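Local coordinates for protein glutathione S-transferase enzyme with thioredoxin-like domain (Xenorhabdus nematophila, PDB 4L8E) that probably acts as a glutathione transferase, binding two glutathione molecules in each subunit of its dimer, at residues 32-37 and 77-82; 39-44 and 193-198. All blocks are in the same frame, centred on the assembly; numbering follows the deposited sequence.

Both contacts supply residues to the glutathione pockets, their centres about 11 Å apart. Along the chain their segments alternate: 32-37, 39-44, 77-82, then 193-198. Contact 1 stays within the thioredoxin-like N-terminal domain, joining the end of strand 30-33 to the turn that leads into the antiparallel strand 81-84. Contact 2 carries helix 37-49, which follows directly on strand 30-33, across to helix 188-197 of the all-helical C-terminal domain. The two meet at Pro37, whose O lies 3.2 Å from Pro195 CB, and at Tyr33, which packs on Tyr40. Glutathione thus sits where the loops at the strand ends of one domain face the helices of the other.

Contact 1 of 2, residues 32-37 and 77-82; sequences YYAPTP and NKIPAI. With GSH (glutathione), chain C; GSH (glutathione), chain D.
The Tyr32 ring has the carbonyl oxygen of Ala81 at its edge, near the ring plane, with Tyr32 CD1 3.7 Å from that O; His56, Phe70 and Ile73 pack around the same ring. The backbones form an antiparallel hydrogen-bonded pair: Tyr32 N gives a 2.8 Å bond to Ala81 O, while the return bond from Ala81 N to Tyr32 O is weak. Pro80 CA makes a CA-H...O contact to Tyr32 O at 3.3 Å. Ala81 suits this place because its small CB can lie 4.3 Å from Tyr32 CB on the same face of the sheet, leaving the ring room. In Ile79, chi1 (64°) turns CG1 toward Ala34 and chi2 sets CD1 3.5 Å from Thr36 OG1. Thr36 OG1 bonds to Gly39 N, capping helix 37-49, and lies 3.2 Å from SG2 of the chain C glutathione. That glutathione pairs with the Ile79 backbone: Ile79 N donates to its O2 at 2.9 Å, and its N2 donates to Ile79 O. Lys78 NZ donates a 2.7 Å hydrogen bond to its O32. Pro37 CD packs against N3 of the chain D glutathione. Strand-like pairing of glutathione with the residue before a cis-proline, here Pro80, typifies the thioredoxin-fold glutathione site.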
loop_
_atom_site.group_PDB
_atom_site.type_symbol
_atom_site.label_atom_id
_atom_site.label_comp_id
_atom_site.label_asym_id
_atom_site.label_seq_id
_atom_site.Cartn_x
_atom_site.Cartn_y
_atom_site.Cartn_z
ATOM N N TYR A 32 17.362 5.195 -6.719
ATOM C CA TYR A 32 17.500 3.976 -7.509
ATOM C C TYR A 32 16.214 3.833 -8.340
ATOM O O TYR A 32 15.105 3.759 -7.798
ATOM C CB TYR A 32 17.788 2.782 -6.578
ATOM C CG TYR A 32 19.106 2.976 -5.914
ATOM C CD1 TYR A 32 19.222 3.767 -4.773
ATOM C CD2 TYR A 32 20.263 2.448 -6.471
ATOM C CE1 TYR A 32 20.472 4.025 -4.202
ATOM C CE2 TYR A 32 21.500 2.673 -5.894
ATOM C CZ TYR A 32 21.599 3.454 -4.761
ATOM O OH TYR A 32 22.836 3.687 -4.194
ATOM N N TYR A 33 16.388 3.860 -9.668
ATOM C CA TYR A 33 15.311 4.254 -10.571
ATOM C C TYR A 33 15.263 3.479 -11.869
ATOM O O TYR A 33 16.293 3.128 -12.427
ATOM C CB TYR A 33 15.530 5.720 -10.933
ATOM C CG TYR A 33 14.662 6.325 -12.031
ATOM C CD1 TYR A 33 13.424 6.895 -11.737
ATOM C CD2 TYR A 33 15.108 6.387 -13.329
ATOM C CE1 TYR A 33 12.659 7.490 -12.749
ATOM C CE2 TYR A 33 14.348 6.975 -14.346
ATOM C CZ TYR A 33 13.112 7.507 -14.043
ATOM O OH TYR A 33 12.391 8.085 -15.080
ATOM N N ALA A 34 14.042 3.264 -12.351
ATOM C CA ALA A 34 13.789 2.888 -13.731
ATOM C C ALA A 34 12.595 3.722 -14.187
ATOM O O ALA A 34 11.771 4.111 -13.365
ATOM C CB ALA A 34 13.475 1.400 -13.856
ATOM N N PRO A 35 12.510 4.003 -15.488
ATOM C CA PRO A 35 11.423 4.806 -16.040
ATOM C C PRO A 35 10.148 3.990 -16.165
ATOM O O PRO A 35 9.799 3.491 -17.243
ATOM C CB PRO A 35 11.951 5.200 -17.414
ATOM C CG PRO A 35 12.870 4.075 -17.788
ATOM C CD PRO A 35 13.540 3.711 -16.503
ATOM N N THR A 36 9.474 3.881 -15.039
ATOM C CA THR A 36 8.261 3.095 -14.877
ATOM C C THR A 36 7.322 3.915 -13.995
ATOM O O THR A 36 7.742 4.859 -13.365
ATOM C CB THR A 36 8.573 1.831 -14.092
ATOM O OG1 THR A 36 9.038 2.196 -12.791
ATOM C CG2 THR A 36 9.610 0.976 -14.778
ATOM N N PRO A 37 6.043 3.531 -13.921
ATOM C CA PRO A 37 5.137 4.343 -13.084
ATOM C C PRO A 37 5.634 4.610 -11.659
ATOM O O PRO A 37 5.524 5.742 -11.164
ATOM C CB PRO A 37 3.850 3.493 -13.101
ATOM C CG PRO A 37 3.891 2.889 -14.501
ATOM C CD PRO A 37 5.324 2.454 -14.611
ATOM N N ASN A 77 13.615 -6.280 -3.827
ATOM C CA ASN A 77 14.047 -6.383 -5.229
ATOM C C ASN A 77 13.293 -5.507 -6.229
ATOM O O ASN A 77 13.205 -5.825 -7.423
ATOM C CB ASN A 77 14.213 -7.850 -5.725
ATOM C CG ASN A 77 12.903 -8.585 -6.012
ATOM O OD1 ASN A 77 12.187 -8.331 -7.012
ATOM N ND2 ASN A 77 12.666 -9.594 -5.234
ATOM N N LYS A 78 12.777 -4.373 -5.745
ATOM C CA LYS A 78 12.042 -3.452 -6.600
ATOM C C LYS A 78 12.481 -2.018 -6.445
ATOM O O LYS A 78 12.905 -1.588 -5.378
ATOM C CB LYS A 78 10.531 -3.557 -6.363
ATOM C CG LYS A 78 9.965 -4.924 -6.670
ATOM C CD LYS A 78 8.474 -4.998 -6.506
ATOM C CE LYS A 78 8.010 -6.427 -6.526
ATOM N NZ LYS A 78 7.938 -6.922 -7.905
ATOM N N ILE A 79 12.405 -1.274 -7.546
ATOM C CA ILE A 79 12.579 0.163 -7.509
ATOM C C ILE A 79 11.174 0.775 -7.338
ATOM O O ILE A 79 10.178 0.145 -7.673
ATOM C CB ILE A 79 13.280 0.695 -8.780
ATOM C CG1 ILE A 79 12.444 0.473 -10.044
ATOM C CG2 ILE A 79 14.680 0.082 -8.922
ATOM C CD1 ILE A 79 11.415 1.569 -10.351
ATOM N N PRO A 80 11.090 2.027 -6.850
ATOM C CA PRO A 80 12.196 2.899 -6.426
ATOM C C PRO A 80 12.699 2.586 -5.035
ATOM O O PRO A 80 12.014 1.920 -4.249
ATOM C CB PRO A 80 11.559 4.280 -6.426
ATOM C CG PRO A 80 10.123 4.006 -6.077
ATOM C CD PRO A 80 9.795 2.728 -6.804
ATOM N N ALA A 81 13.914 3.049 -4.764
ATOM C CA ALA A 81 14.464 3.083 -3.431
ATOM C C ALA A 81 15.296 4.334 -3.387
ATOM O O ALA A 81 15.726 4.814 -4.441
ATOM C CB ALA A 81 15.336 1.839 -3.166
ATOM N N ILE A 82 15.461 4.898 -2.195
ATOM C CA ILE A 82 16.384 6.014 -2.012
ATOM C C ILE A 82 17.334 5.751 -0.875
ATOM O O ILE A 82 17.091 4.917 -0.006
ATOM C CB ILE A 82 15.699 7.383 -1.749
ATOM C CG1 ILE A 82 14.951 7.380 -0.421
ATOM C CG2 ILE A 82 14.820 7.784 -2.910
ATOM C CD1 ILE A 82 14.555 8.793 0.063
HETATM N N1 GSH C . 4.838 -1.409 -4.115
HETATM C CA1 GSH C . 6.066 -1.019 -4.801
HETATM C C1 GSH C . 6.236 0.475 -4.727
HETATM O O11 GSH C . 7.400 0.991 -4.726
HETATM O O12 GSH C . 5.217 1.244 -4.630
HETATM C CB1 GSH C . 6.036 -1.489 -6.229
HETATM C CG1 GSH C . 7.350 -1.250 -6.955
HETATM C CD1 GSH C . 7.398 -1.985 -8.277
HETATM O OE1 GSH C . 6.497 -2.704 -8.681
HETATM N N2 GSH C . 8.600 -1.826 -9.026
HETATM C CA2 GSH C . 8.812 -2.444 -10.280
HETATM C C2 GSH C . 10.072 -3.265 -10.162
HETATM O O2 GSH C . 11.135 -2.855 -9.646
HETATM C CB2 GSH C . 9.012 -1.467 -11.391
HETATM S SG2 GSH C . 7.634 -0.359 -11.513
HETATM N N3 GSH C . 10.008 -4.603 -10.649
HETATM C CA3 GSH C . 11.202 -5.419 -10.562
HETATM C C3 GSH C . 10.842 -6.841 -10.321
HETATM O O31 GSH C . 11.750 -7.695 -10.457
HETATM O O32 GSH C . 9.663 -7.160 -9.981
HETATM C CG1 GSH D . 7.329 4.573 -18.930
HETATM C CD1 GSH D . 6.019 4.088 -18.318
HETATM O OE1 GSH D . 5.475 4.737 -17.427
HETATM N N2 GSH D . 5.456 2.834 -18.853
HETATM C CA2 GSH D . 4.242 2.235 -18.384
HETATM C C2 GSH D . 4.582 0.882 -17.788
HETATM O O2 GSH D . 3.665 0.112 -17.471
HETATM C CB2 GSH D . 3.233 2.080 -19.485
HETATM S SG2 GSH D . 2.432 3.642 -19.786
HETATM N N3 GSH D . 5.975 0.475 -17.570
HETATM C CA3 GSH D . 6.269 -0.821 -16.961
HETATM C C3 GSH D . 5.975 -2.007 -17.824
HETATM O O31 GSH D . 5.908 -3.146 -17.288
HETATM O O32 GSH D . 5.805 -1.890 -19.065
#

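Contact 2 of 2, residues 39-44 and 193-198; sequences GYKITL and VYPWAK. With GSH (glutathione), chain B.
Lys41 NZ is gripped by three oxygens, Gln131 OE1, Asn38 OD1 and Ser99 OG, at the end of a chain that packs against Pro195 and Trp196. Beyond CG the lysine is fully extended (chi3 -177°), which takes its charge past the two residues while its methylenes do the touching. Lys41 CG lies 3.9 Å from Pro195 CG, the side chains crossing at about a right angle, and Lys41 CE meets the edge of the indole near its plane, 3.9 Å from Trp196 CD1. Asn38 OD1 also accepts from Trp196 NE1, so one amide oxygen ties the lysine and the tryptophan together. This is the interface between the thioredoxin-like and helical domains of the glutathione transferase fold: within helices 37-49 and 188-197, the axes of residues 39-44 and 193-197 approach to 8.7 Å, with 134° between their directions. The Pro195 ring packs between Leu44, Lys41 and Tyr40; lacking an N-H, it gives no bond to the turn before, where the helix is kinked. Leu44 points its CD1 at Pro195 CG, 3.8 Å away, and Pro195 CB lies 4.1 Å from Tyr40 CB. Leu44 CD1 also reaches Tyr194 CD2, one methyl of the branched leucine thereby touching two neighbours. Tyr40 starts toward Pro195, but its ring leads off to stack on Tyr230. Trp196 CZ2 comes within 3.4 Å of O31 of the chain B glutathione, and the indole also meets the His143 ring.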
loop_
_atom_site.group_PDB
_atom_site.type_symbol
_atom_site.label_atom_id
_atom_site.label_comp_id
_atom_site.label_asym_id
_atom_site.label_seq_id
_atom_site.Cartn_x
_atom_site.Cartn_y
_atom_site.Cartn_z
ATOM N N GLY A 39 8.772 4.536 -10.513
ATOM C CA GLY A 39 9.925 5.408 -10.541
ATOM C C GLY A 39 9.546 6.869 -10.728
ATOM O O GLY A 39 10.101 7.771 -10.077
ATOM N N TYR A 40 8.584 7.123 -11.608
ATOM C CA TYR A 40 8.170 8.494 -11.912
ATOM C C TYR A 40 7.491 9.158 -10.717
ATOM O O TYR A 40 7.550 10.370 -10.565
ATOM C CB TYR A 40 7.222 8.549 -13.098
ATOM C CG TYR A 40 7.908 8.397 -14.435
ATOM C CD1 TYR A 40 8.830 9.341 -14.881
ATOM C CD2 TYR A 40 7.627 7.325 -15.247
ATOM C CE1 TYR A 40 9.444 9.183 -16.115
ATOM C CE2 TYR A 40 8.250 7.160 -16.459
ATOM C CZ TYR A 40 9.142 8.092 -16.889
ATOM O OH TYR A 40 9.736 7.894 -18.121
ATOM N N LYS A 41 6.869 8.378 -9.840
ATOM C CA LYS A 41 6.298 8.981 -8.641
ATOM C C LYS A 41 7.347 9.808 -7.912
ATOM O O LYS A 41 7.057 10.890 -7.410
ATOM C CB LYS A 41 5.777 7.931 -7.662
ATOM C CG LYS A 41 4.627 7.085 -8.152
ATOM C CD LYS A 41 4.331 6.030 -7.095
ATOM C CE LYS A 41 3.245 5.059 -7.506
ATOM N NZ LYS A 41 3.088 3.970 -6.468
ATOM N N ILE A 42 8.553 9.265 -7.814
ATOM C CA ILE A 42 9.571 9.880 -6.993
ATOM C C ILE A 42 10.230 11.044 -7.723
ATOM O O ILE A 42 10.487 12.095 -7.125
ATOM C CB ILE A 42 10.609 8.873 -6.482
ATOM C CG1 ILE A 42 9.901 7.638 -5.888
ATOM C CG2 ILE A 42 11.508 9.550 -5.473
ATOM C CD1 ILE A 42 8.841 7.946 -4.789
ATOM N N THR A 43 10.512 10.881 -9.003
ATOM C CA THR A 43 11.063 12.028 -9.752
ATOM C C THR A 43 10.050 13.170 -9.883
ATOM O O THR A 43 10.430 14.327 -9.872
ATOM C CB THR A 43 11.623 11.639 -11.120
ATOM O OG1 THR A 43 10.599 11.006 -11.882
ATOM C CG2 THR A 43 12.820 10.711 -10.959
ATOM N N LEU A 44 8.761 12.863 -9.962
ATOM C CA LEU A 44 7.751 13.929 -9.891
ATOM C C LEU A 44 7.896 14.736 -8.604
ATOM O O LEU A 44 7.930 15.978 -8.651
ATOM C CB LEU A 44 6.321 13.366 -9.982
ATOM C CG LEU A 44 5.831 12.895 -11.349
ATOM C CD1 LEU A 44 4.457 12.201 -11.192
ATOM C CD2 LEU A 44 5.726 14.019 -12.397
ATOM N N VAL A 193 -0.769 8.545 -7.851
ATOM C CA VAL A 193 -1.760 8.046 -8.805
ATOM C C VAL A 193 -1.409 8.399 -10.251
ATOM O O VAL A 193 -1.582 7.592 -11.174
ATOM C CB VAL A 193 -3.161 8.558 -8.460
ATOM C CG1 VAL A 193 -4.202 8.157 -9.511
ATOM C CG2 VAL A 193 -3.601 7.971 -7.096
ATOM N N TYR A 194 -0.895 9.593 -10.466
ATOM C CA TYR A 194 -0.720 10.063 -11.829
ATOM C C TYR A 194 0.053 9.131 -12.773
ATOM O O TYR A 194 -0.370 8.894 -13.886
ATOM C CB TYR A 194 -0.132 11.488 -11.862
ATOM C CG TYR A 194 0.120 11.998 -13.248
ATOM C CD1 TYR A 194 -0.898 12.585 -14.001
ATOM C CD2 TYR A 194 1.362 11.878 -13.833
ATOM C CE1 TYR A 194 -0.687 13.053 -15.278
ATOM C CE2 TYR A 194 1.587 12.344 -15.128
ATOM C CZ TYR A 194 0.568 12.930 -15.840
ATOM O OH TYR A 194 0.820 13.391 -17.100
ATOM N N PRO A 195 1.215 8.616 -12.351
ATOM C CA PRO A 195 1.984 7.816 -13.310
ATOM C C PRO A 195 1.274 6.541 -13.736
ATOM O O PRO A 195 1.565 6.048 -14.841
ATOM C CB PRO A 195 3.269 7.498 -12.532
ATOM C CG PRO A 195 3.372 8.612 -11.527
ATOM C CD PRO A 195 1.964 8.876 -11.118
ATOM N N TRP A 196 0.360 6.058 -12.909
ATOM C CA TRP A 196 -0.456 4.897 -13.238
ATOM C C TRP A 196 -1.652 5.273 -14.103
ATOM O O TRP A 196 -1.930 4.626 -15.103
ATOM C CB TRP A 196 -0.907 4.190 -11.955
ATOM C CG TRP A 196 0.170 3.279 -11.419
ATOM C CD1 TRP A 196 1.071 3.545 -10.408
ATOM C CD2 TRP A 196 0.505 1.984 -11.918
ATOM N NE1 TRP A 196 1.921 2.472 -10.248
ATOM C CE2 TRP A 196 1.592 1.505 -11.158
ATOM C CE3 TRP A 196 -0.011 1.177 -12.941
ATOM C CZ2 TRP A 196 2.167 0.266 -11.394
ATOM C CZ3 TRP A 196 0.563 -0.027 -13.170
ATOM C CH2 TRP A 196 1.628 -0.497 -12.383
ATOM N N ALA A 197 -2.341 6.347 -13.733
ATOM C CA ALA A 197 -3.486 6.809 -14.526
ATOM C C ALA A 197 -3.083 7.271 -15.932
ATOM O O ALA A 197 -3.874 7.143 -16.865
ATOM C CB ALA A 197 -4.215 7.911 -13.796
ATOM N N LYS A 198 -1.857 7.800 -16.078
ATOM C CA LYS A 198 -1.303 8.245 -17.353
ATOM C C LYS A 198 -1.223 7.096 -18.342
ATOM O O LYS A 198 -1.194 7.298 -19.571
ATOM C CB LYS A 198 0.103 8.872 -17.128
ATOM C CG LYS A 198 1.064 8.823 -18.307
ATOM C CD LYS A 198 2.145 9.895 -18.205
ATOM C CE LYS A 198 3.036 9.935 -19.452
ATOM N NZ LYS A 198 3.581 8.579 -19.791
HETATM N N1 GSH B . 7.807 -9.134 -11.616
HETATM C CA1 GSH B . 6.893 -8.154 -12.069
HETATM C C1 GSH B . 5.678 -8.839 -12.631
HETATM O O11 GSH B . 5.770 -10.019 -13.096
HETATM O O12 GSH B . 4.564 -8.225 -12.658
HETATM C CB1 GSH B . 7.539 -7.349 -13.129
HETATM C CG1 GSH B . 6.637 -6.273 -13.699
HETATM C CD1 GSH B . 6.524 -5.083 -12.767
HETATM O OE1 GSH B . 7.391 -4.840 -11.956
HETATM N N2 GSH B . 5.338 -4.256 -12.868
HETATM C CA2 GSH B . 5.165 -3.115 -12.030
HETATM C C2 GSH B . 3.927 -3.355 -11.179
HETATM O O2 GSH B . 2.940 -3.991 -11.576
HETATM C CB2 GSH B . 4.968 -1.874 -12.820
HETATM S SG2 GSH B . 6.469 -1.438 -13.712
HETATM N N3 GSH B . 3.908 -2.852 -9.849
HETATM C CA3 GSH B . 2.733 -3.089 -9.046
HETATM C C3 GSH B . 2.589 -2.001 -8.059
HETATM O O31 GSH B . 3.036 -0.856 -8.325
HETATM O O32 GSH B . 2.017 -2.255 -6.960
#